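PDB 3KSX: nitrate transport protein from Xanthomonas axonopodis pv. citri, which probably captures alkanesulfonates in the periplasm for delivery to an ABC transporter, and is seen here holding the sulfonate buffer MOPS. Local coordinates for residues 79-91 / 209-221. Sequence-based numbering, arbitrary orientation. Where two conformers were deposited one is given.
Sequences SIDLGGAGDIPPL and LTGGFFLSSRRYA
The polar groups of Thr210 and Asp87 are joined mainly through water, although Thr210 CB also touches Asp87 OD2, and with that begins a worked example of how a periplasmic binding protein builds a ligand site at the end of a sheet. One water donates to Asp87 OD2 (2.6 Å) and accepts from Thr210 OG1, while a second accepts from Thr210 N. Asp87 CG sits between its own backbone N and carbonyl carbon (chi1 60°), which turns the carboxylate to the bridging water; the backbone path itself brings Asp87 CB within 3.2 Å of Gly211 O. A further water accepts from Asp87 N.

Strand 212-217 then runs antiparallel to 82-86. Phe213 and Ala85 form a hydrogen-bonded pair, with Phe213 N 2.7 Å from Ala85 O and Ala85 N 2.9 Å from Phe213 O; the edge of the Phe213 ring is turned to Asp87 CA. Phe214 goes to the other face of the sheet and lies flat beneath Gly84, whose CA stands 4.0 Å from the ring centroid in a CH-pi contact, and Leu82 CD1 lies at the ring's edge. Helix 225-244 packs against Leu82 and Phe214 here. Leu215 N donates to Gly83 O (2.9 Å) and Gly83 N to Leu215 O. On the Ala85 face, Leu215 crosses Pro90 at about a right angle, its CD1 4.0 Å from Pro90 CB, with CD2 against Ala85 CB.

Ser217 N donates to Asp81 O from above the carbonyl plane, and Ser217 OG caps the next helix by accepting from Tyr220 N. Asp81 CB rests over one face of the Tyr220 ring, toward its rim, while Tyr220 OH bonds to Gln30 O.

The chemistry thus divides: backbone pairs and apolar side chains fix strand 82-86, whereas its water-rich end carries Gly86, whose N donates to bound MOPS, consistent with a place for a sulfonate ligand.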
ATOM      1  N   SER A  79     -17.058   2.041  -7.899  1.00 22.09           N
ATOM      2  CA  SER A  79     -17.256   2.981  -6.790  1.00 24.23           C
ATOM      3  C   SER A  79     -16.180   4.076  -6.902  1.00 23.41           C
ATOM      4  O   SER A  79     -16.328   5.164  -6.355  1.00 24.69           O
ATOM      5  CB  SER A  79     -16.994   2.249  -5.438  1.00 25.51           C
ATOM      6  OG  SER A  79     -18.047   1.397  -5.266  1.00 33.26           O
ATOM      7  N   ILE A  80     -15.047   3.726  -7.510  1.00 22.77           N
ATOM      8  CA  ILE A  80     -13.968   4.694  -7.804  1.00 20.21           C
ATOM      9  C   ILE A  80     -13.446   4.303  -9.182  1.00 21.74           C
ATOM     10  O   ILE A  80     -13.683   3.188  -9.631  1.00 22.01           O
ATOM     11  CB  ILE A  80     -12.843   4.604  -6.736  1.00 20.86           C
ATOM     12  CG1 ILE A  80     -12.254   3.150  -6.657  1.00 21.33           C
ATOM     13  CG2 ILE A  80     -13.335   5.178  -5.371  1.00 22.32           C
ATOM     14  CD1 ILE A  80     -11.004   3.102  -5.757  1.00 19.95           C
ATOM     15  N   ASP A  81     -12.627   5.130  -9.778  1.00 19.86           N
ATOM     16  CA  ASP A  81     -12.103   4.878 -11.103  0.50 21.11           C
ATOM     17  C   ASP A  81     -10.576   4.905 -11.132  1.00 21.29           C
ATOM     18  O   ASP A  81      -9.963   4.552 -12.132  1.00 21.06           O
ATOM     19  CB  ASP A  81     -12.670   5.928 -12.029  0.50 23.04           C
ATOM     20  CG  ASP A  81     -14.102   5.690 -12.302  0.50 19.91           C
ATOM     21  OD1 ASP A  81     -14.523   4.541 -12.199  0.50 33.31           O
ATOM     22  OD2 ASP A  81     -14.809   6.609 -12.638  0.50 31.67           O
ATOM     23  N   LEU A  82      -9.972   5.368 -10.022  1.00 21.25           N
ATOM     24  CA  LEU A  82      -8.538   5.487  -9.871  1.00 22.09           C
ATOM     25  C   LEU A  82      -8.188   5.323  -8.399  1.00 21.99           C
ATOM     26  O   LEU A  82      -8.939   5.819  -7.528  1.00 21.63           O
ATOM     27  CB  LEU A  82      -8.065   6.875 -10.363  1.00 22.63           C
ATOM     28  CG  LEU A  82      -6.572   7.210 -10.465  1.00 26.97           C
ATOM     29  CD1 LEU A  82      -5.795   6.274 -11.398  1.00 33.66           C
ATOM     30  CD2 LEU A  82      -6.456   8.609 -11.039  1.00 32.09           C
ATOM     31  N   GLY A  83      -7.083   4.649  -8.075  1.00 20.86           N
ATOM     32  CA  GLY A  83      -6.715   4.557  -6.642  1.00 21.31           C
ATOM     33  C   GLY A  83      -5.317   3.997  -6.451  1.00 20.59           C
ATOM     34  O   GLY A  83      -4.776   3.369  -7.374  1.00 22.41           O
ATOM     35  N   GLY A  84      -4.721   4.263  -5.276  1.00 20.03           N
ATOM     36  CA  GLY A  84      -3.369   3.788  -4.980  1.00 20.13           C
ATOM     37  C   GLY A  84      -3.351   2.589  -4.083  1.00 19.87           C
ATOM     38  O   GLY A  84      -4.050   2.555  -3.038  1.00 18.57           O
ATOM     39  N   ALA A  85      -2.494   1.645  -4.387  1.00 20.86           N
ATOM     40  CA  ALA A  85      -2.412   0.460  -3.517  1.00 20.68           C
ATOM     41  C   ALA A  85      -1.024  -0.116  -3.605  1.00 23.16           C
ATOM     42  O   ALA A  85      -0.234   0.282  -4.494  1.00 23.56           O
ATOM     43  CB  ALA A  85      -3.389  -0.555  -3.995  1.00 20.32           C
ATOM     44  N   GLY A  86      -0.770  -1.106  -2.744  1.00 22.20           N
ATOM     45  CA  GLY A  86       0.455  -1.970  -2.744  1.00 20.85           C
ATOM     46  C   GLY A  86       0.626  -2.801  -4.024  1.00 21.72           C
ATOM     47  O   GLY A  86      -0.194  -2.787  -4.906  1.00 20.73           O
ATOM     48  N   ASP A  87       1.674  -3.605  -4.085  1.00 22.34           N
ATOM     49  CA  ASP A  87       1.941  -4.364  -5.285  1.00 22.07           C
ATOM     50  C   ASP A  87       1.000  -5.604  -5.351  1.00 21.26           C
ATOM     51  O   ASP A  87       0.552  -6.060  -6.423  1.00 20.58           O
ATOM     52  CB  ASP A  87       3.395  -4.783  -5.312  1.00 22.33           C
ATOM     53  CG  ASP A  87       3.841  -5.642  -4.166  1.00 22.27           C
ATOM     54  OD1 ASP A  87       3.393  -5.554  -2.994  1.00 21.89           O
ATOM     55  OD2 ASP A  87       4.816  -6.435  -4.408  1.00 24.99           O
ATOM     56  N   ILE A  88       0.613  -6.111  -4.184  1.00 20.41           N
ATOM     57  CA  ILE A  88      -0.237  -7.339  -4.110  1.00 20.20           C
ATOM     58  C   ILE A  88      -1.730  -7.205  -4.392  1.00 21.22           C
ATOM     59  O   ILE A  88      -2.312  -8.142  -5.060  1.00 18.65           O
ATOM     60  CB  ILE A  88      -0.013  -8.134  -2.752  1.00 21.19           C
ATOM     61  CG1 ILE A  88       1.498  -8.306  -2.450  1.00 21.17           C
ATOM     62  CG2 ILE A  88      -0.840  -9.477  -2.688  1.00 22.82           C
ATOM     63  CD1 ILE A  88       2.293  -8.983  -3.641  1.00 28.65           C
ATOM     64  N   PRO A  89      -2.366  -6.091  -3.941  1.00 19.35           N
ATOM     65  CA  PRO A  89      -3.826  -5.999  -4.181  1.00 20.90           C
ATOM     66  C   PRO A  89      -4.257  -6.194  -5.663  1.00 19.76           C
ATOM     67  O   PRO A  89      -5.182  -7.005  -5.936  1.00 19.59           O
ATOM     68  CB  PRO A  89      -4.207  -4.646  -3.638  1.00 20.52           C
ATOM     69  CG  PRO A  89      -3.213  -4.477  -2.388  1.00 22.34           C
ATOM     70  CD  PRO A  89      -1.905  -5.041  -3.009  1.00 20.05           C
ATOM     71  N   PRO A  90      -3.566  -5.541  -6.618  1.00 20.69           N
ATOM     72  CA  PRO A  90      -3.977  -5.739  -7.988  1.00 22.18           C
ATOM     73  C   PRO A  90      -3.804  -7.147  -8.506  1.00 22.06           C
ATOM     74  O   PRO A  90      -4.549  -7.548  -9.392  1.00 25.06           O
ATOM     75  CB  PRO A  90      -3.145  -4.742  -8.808  1.00 21.59           C
ATOM     76  CG  PRO A  90      -2.042  -4.260  -7.890  1.00 21.59           C
ATOM     77  CD  PRO A  90      -2.527  -4.501  -6.464  1.00 20.24           C
ATOM     78  N   LEU A  91      -2.823  -7.895  -7.980  1.00 21.81           N
ATOM     79  CA  LEU A  91      -2.610  -9.279  -8.372  1.00 22.34           C
ATOM     80  C   LEU A  91      -3.827 -10.089  -7.917  1.00 23.14           C
ATOM     81  O   LEU A  91      -4.390 -10.920  -8.642  1.00 22.87           O
ATOM     82  CB  LEU A  91      -1.307  -9.789  -7.728  1.00 21.10           C
ATOM     83  CG  LEU A  91      -0.023  -9.200  -8.330  1.00 22.41           C
ATOM     84  CD1 LEU A  91       1.241  -9.680  -7.541  1.00 23.19           C
ATOM     85  CD2 LEU A  91       0.046  -9.478  -9.812  1.00 24.49           C
ATOM     86  N   LEU A 209      11.600  -5.500  -2.666  1.00 21.82           N
ATOM     87  CA  LEU A 209      10.152  -5.190  -2.866  1.00 21.48           C
ATOM     88  C   LEU A 209       9.900  -4.240  -4.047  1.00 22.24           C
ATOM     89  O   LEU A 209      10.678  -3.295  -4.314  1.00 22.52           O
ATOM     90  CB  LEU A 209       9.599  -4.564  -1.543  1.00 21.74           C
ATOM     91  CG  LEU A 209       9.715  -5.380  -0.306  1.00 21.41           C
ATOM     92  CD1 LEU A 209       9.093  -4.659   0.882  1.00 23.58           C
ATOM     93  CD2 LEU A 209       8.869  -6.647  -0.478  1.00 22.69           C
ATOM     94  N   THR A 210       8.800  -4.490  -4.735  1.00 21.55           N
ATOM     95  CA  THR A 210       8.456  -3.760  -5.924  1.00 23.22           C
ATOM     96  C   THR A 210       8.032  -2.337  -5.713  1.00 22.75           C
ATOM     97  O   THR A 210       8.386  -1.422  -6.495  1.00 24.66           O
ATOM     98  CB  THR A 210       7.361  -4.516  -6.720  1.00 23.29           C
ATOM     99  OG1 THR A 210       7.818  -5.836  -7.019  1.00 25.23           O
ATOM    100  CG2 THR A 210       7.030  -3.790  -8.071  1.00 25.34           C
ATOM    101  N   GLY A 211       7.236  -2.139  -4.677  1.00 22.63           N
ATOM    102  CA  GLY A 211       6.633  -0.842  -4.349  1.00 23.58           C
ATOM    103  C   GLY A 211       5.119  -0.989  -4.523  1.00 24.04           C
ATOM    104  O   GLY A 211       4.494  -2.004  -4.117  1.00 25.60           O
ATOM    105  N   GLY A 212       4.509   0.035  -5.073  1.00 22.94           N
ATOM    106  CA  GLY A 212       3.038  -0.009  -5.161  1.00 21.85           C
ATOM    107  C   GLY A 212       2.628   0.589  -6.514  1.00 22.55           C
ATOM    108  O   GLY A 212       3.491   0.952  -7.344  1.00 22.15           O
ATOM    109  N   PHE A 213       1.313   0.785  -6.695  1.00 22.53           N
ATOM    110  CA  PHE A 213       0.819   1.160  -8.013  1.00 20.96           C
ATOM    111  C   PHE A 213      -0.348   2.121  -7.909  1.00 20.01           C
ATOM    112  O   PHE A 213      -1.037   2.100  -6.869  1.00 22.13           O
ATOM    113  CB  PHE A 213       0.447  -0.120  -8.806  1.00 20.85           C
ATOM    114  CG  PHE A 213       1.622  -0.997  -9.112  1.00 20.29           C
ATOM    115  CD1 PHE A 213       2.559  -0.580 -10.057  1.00 20.22           C
ATOM    116  CD2 PHE A 213       1.861  -2.160  -8.422  1.00 18.56           C
ATOM    117  CE1 PHE A 213       3.644  -1.356 -10.349  1.00 24.63           C
ATOM    118  CE2 PHE A 213       2.982  -2.944  -8.692  1.00 21.45           C
ATOM    119  CZ  PHE A 213       3.896  -2.504  -9.663  1.00 21.05           C
ATOM    120  N   PHE A 214      -0.530   2.977  -8.925  1.00 22.09           N
ATOM    121  CA  PHE A 214      -1.835   3.565  -9.210  1.00 23.35           C
ATOM    122  C   PHE A 214      -2.589   2.681 -10.228  1.00 22.57           C
ATOM    123  O   PHE A 214      -1.991   2.283 -11.224  1.00 22.60           O
ATOM    124  CB  PHE A 214      -1.667   5.015  -9.626  1.00 23.95           C
ATOM    125  CG  PHE A 214      -1.690   5.909  -8.457  1.00 32.55           C
ATOM    126  CD1 PHE A 214      -0.528   6.060  -7.659  1.00 36.30           C
ATOM    127  CD2 PHE A 214      -2.896   6.480  -8.029  1.00 35.19           C
ATOM    128  CE1 PHE A 214      -0.568   6.873  -6.451  1.00 33.61           C
ATOM    129  CE2 PHE A 214      -2.951   7.266  -6.899  1.00 39.41           C
ATOM    130  CZ  PHE A 214      -1.799   7.452  -6.087  1.00 35.43           C
ATOM    131  N   LEU A 215      -3.816   2.266  -9.882  1.00 22.02           N
ATOM    132  CA  LEU A 215      -4.711   1.396 -10.663  1.00 21.96           C
ATOM    133  C   LEU A 215      -5.861   2.259 -11.226  1.00 23.26           C
ATOM    134  O   LEU A 215      -6.349   3.199 -10.604  1.00 22.18           O
ATOM    135  CB  LEU A 215      -5.276   0.193  -9.858  1.00 20.56           C
ATOM    136  CG  LEU A 215      -4.255  -0.884  -9.381  1.00 16.83           C
ATOM    137  CD1 LEU A 215      -3.108  -1.117 -10.440  1.00 21.09           C
ATOM    138  CD2 LEU A 215      -3.587  -0.440  -8.055  1.00 21.85           C
ATOM    139  N   SER A 216      -6.316   1.911 -12.404  1.00 23.34           N
ATOM    140  CA  SER A 216      -7.446   2.650 -12.965  1.00 24.65           C
ATOM    141  C   SER A 216      -8.389   1.648 -13.586  1.00 22.80           C
ATOM    142  O   SER A 216      -8.000   0.473 -13.932  1.00 22.29           O
ATOM    143  CB  SER A 216      -6.930   3.598 -14.052  1.00 25.73           C
ATOM    144  OG  SER A 216      -7.976   4.375 -14.645  1.00 29.99           O
ATOM    145  N   SER A 217      -9.625   2.113 -13.770  1.00 22.34           N
ATOM    146  CA  SER A 217     -10.605   1.499 -14.612  1.00 21.59           C
ATOM    147  C   SER A 217     -10.040   1.513 -16.039  1.00 24.33           C
ATOM    148  O   SER A 217      -9.437   2.515 -16.450  1.00 23.36           O
ATOM    149  CB  SER A 217     -11.898   2.376 -14.524  1.00 23.45           C
ATOM    150  OG  SER A 217     -12.668   2.355 -15.723  1.00 27.77           O
ATOM    151  N   ARG A 218     -10.119   0.410 -16.765  1.00 22.73           N
ATOM    152  CA  ARG A 218      -9.709   0.419 -18.183  1.00 25.07           C
ATOM    153  C   ARG A 218     -10.560   1.424 -19.045  1.00 25.48           C
ATOM    154  O   ARG A 218      -9.998   2.200 -19.870  1.00 23.72           O
ATOM    155  CB  ARG A 218      -9.794  -0.986 -18.768  1.00 26.52           C
ATOM    156  CG  ARG A 218      -9.557  -0.996 -20.300  1.00 29.11           C
ATOM    157  CD  ARG A 218      -9.621  -2.395 -20.885  1.00 34.35           C
ATOM    158  NE  ARG A 218      -8.611  -3.303 -20.324  1.00 36.71           N
ATOM    159  CZ  ARG A 218      -7.390  -3.512 -20.824  1.00 39.86           C
ATOM    160  NH1 ARG A 218      -6.997  -2.875 -21.921  1.00 40.15           N
ATOM    161  NH2 ARG A 218      -6.553  -4.386 -20.231  1.00 39.97           N
ATOM    162  N   ARG A 219     -11.881   1.471 -18.820  1.00 24.73           N
ATOM    163  CA  ARG A 219     -12.696   2.493 -19.517  1.00 25.36           C
ATOM    164  C   ARG A 219     -12.291   3.949 -19.249  1.00 25.01           C
ATOM    165  O   ARG A 219     -12.224   4.758 -20.150  1.00 25.02           O
ATOM    166  CB  ARG A 219     -14.152   2.299 -19.170  1.00 25.66           C
ATOM    167  CG  ARG A 219     -14.692   1.054 -19.844  1.00 29.63           C
ATOM    168  CD  ARG A 219     -16.143   0.738 -19.387  1.00 37.98           C
ATOM    169  NE  ARG A 219     -16.844  -0.106 -20.371  1.00 43.03           N
ATOM    170  CZ  ARG A 219     -17.694   0.377 -21.285  1.00 44.13           C
ATOM    171  NH1 ARG A 219     -17.954   1.706 -21.299  1.00 38.66           N
ATOM    172  NH2 ARG A 219     -18.315  -0.465 -22.168  1.00 44.30           N
ATOM    173  N   TYR A 220     -11.994   4.279 -17.995  1.00 26.26           N
ATOM    174  CA  TYR A 220     -11.721   5.676 -17.665  1.00 25.47           C
ATOM    175  C   TYR A 220     -10.352   6.062 -18.268  1.00 25.37           C
ATOM    176  O   TYR A 220     -10.223   7.149 -18.762  1.00 25.83           O
ATOM    177  CB  TYR A 220     -11.742   5.875 -16.148  1.00 26.12           C
ATOM    178  CG  TYR A 220     -11.763   7.320 -15.636  1.00 27.56           C
ATOM    179  CD1 TYR A 220     -12.968   8.014 -15.460  1.00 28.72           C
ATOM    180  CD2 TYR A 220     -10.565   7.962 -15.300  1.00 26.37           C
ATOM    181  CE1 TYR A 220     -12.981   9.323 -14.954  1.00 29.31           C
ATOM    182  CE2 TYR A 220     -10.573   9.259 -14.756  1.00 29.51           C
ATOM    183  CZ  TYR A 220     -11.774   9.912 -14.561  1.00 29.45           C
ATOM    184  OH  TYR A 220     -11.738  11.182 -14.039  1.00 29.64           O
ATOM    185  N   ALA A 221      -9.343   5.179 -18.163  1.00 24.10           N
ATOM    186  CA  ALA A 221      -7.997   5.493 -18.627  1.00 26.19           C
ATOM    187  C   ALA A 221      -7.966   5.575 -20.171  1.00 26.45           C
ATOM    188  O   ALA A 221      -7.265   6.408 -20.769  1.00 27.54           O
ATOM    189  CB  ALA A 221      -6.976   4.432 -18.085  1.00 25.36           C
TER
HETATM  190  O   HOH W   1       5.532  -7.179  -6.812  1.00 19.32           O
HETATM  191  O   HOH W   2       7.157  -6.721  -3.597  1.00 29.11           O
HETATM  192  O   HOH W   3       6.154  -3.662  -2.071  1.00 30.09           O
HETATM  193  O   HOH W   4       3.327  -2.410  -1.940  1.00 49.20           O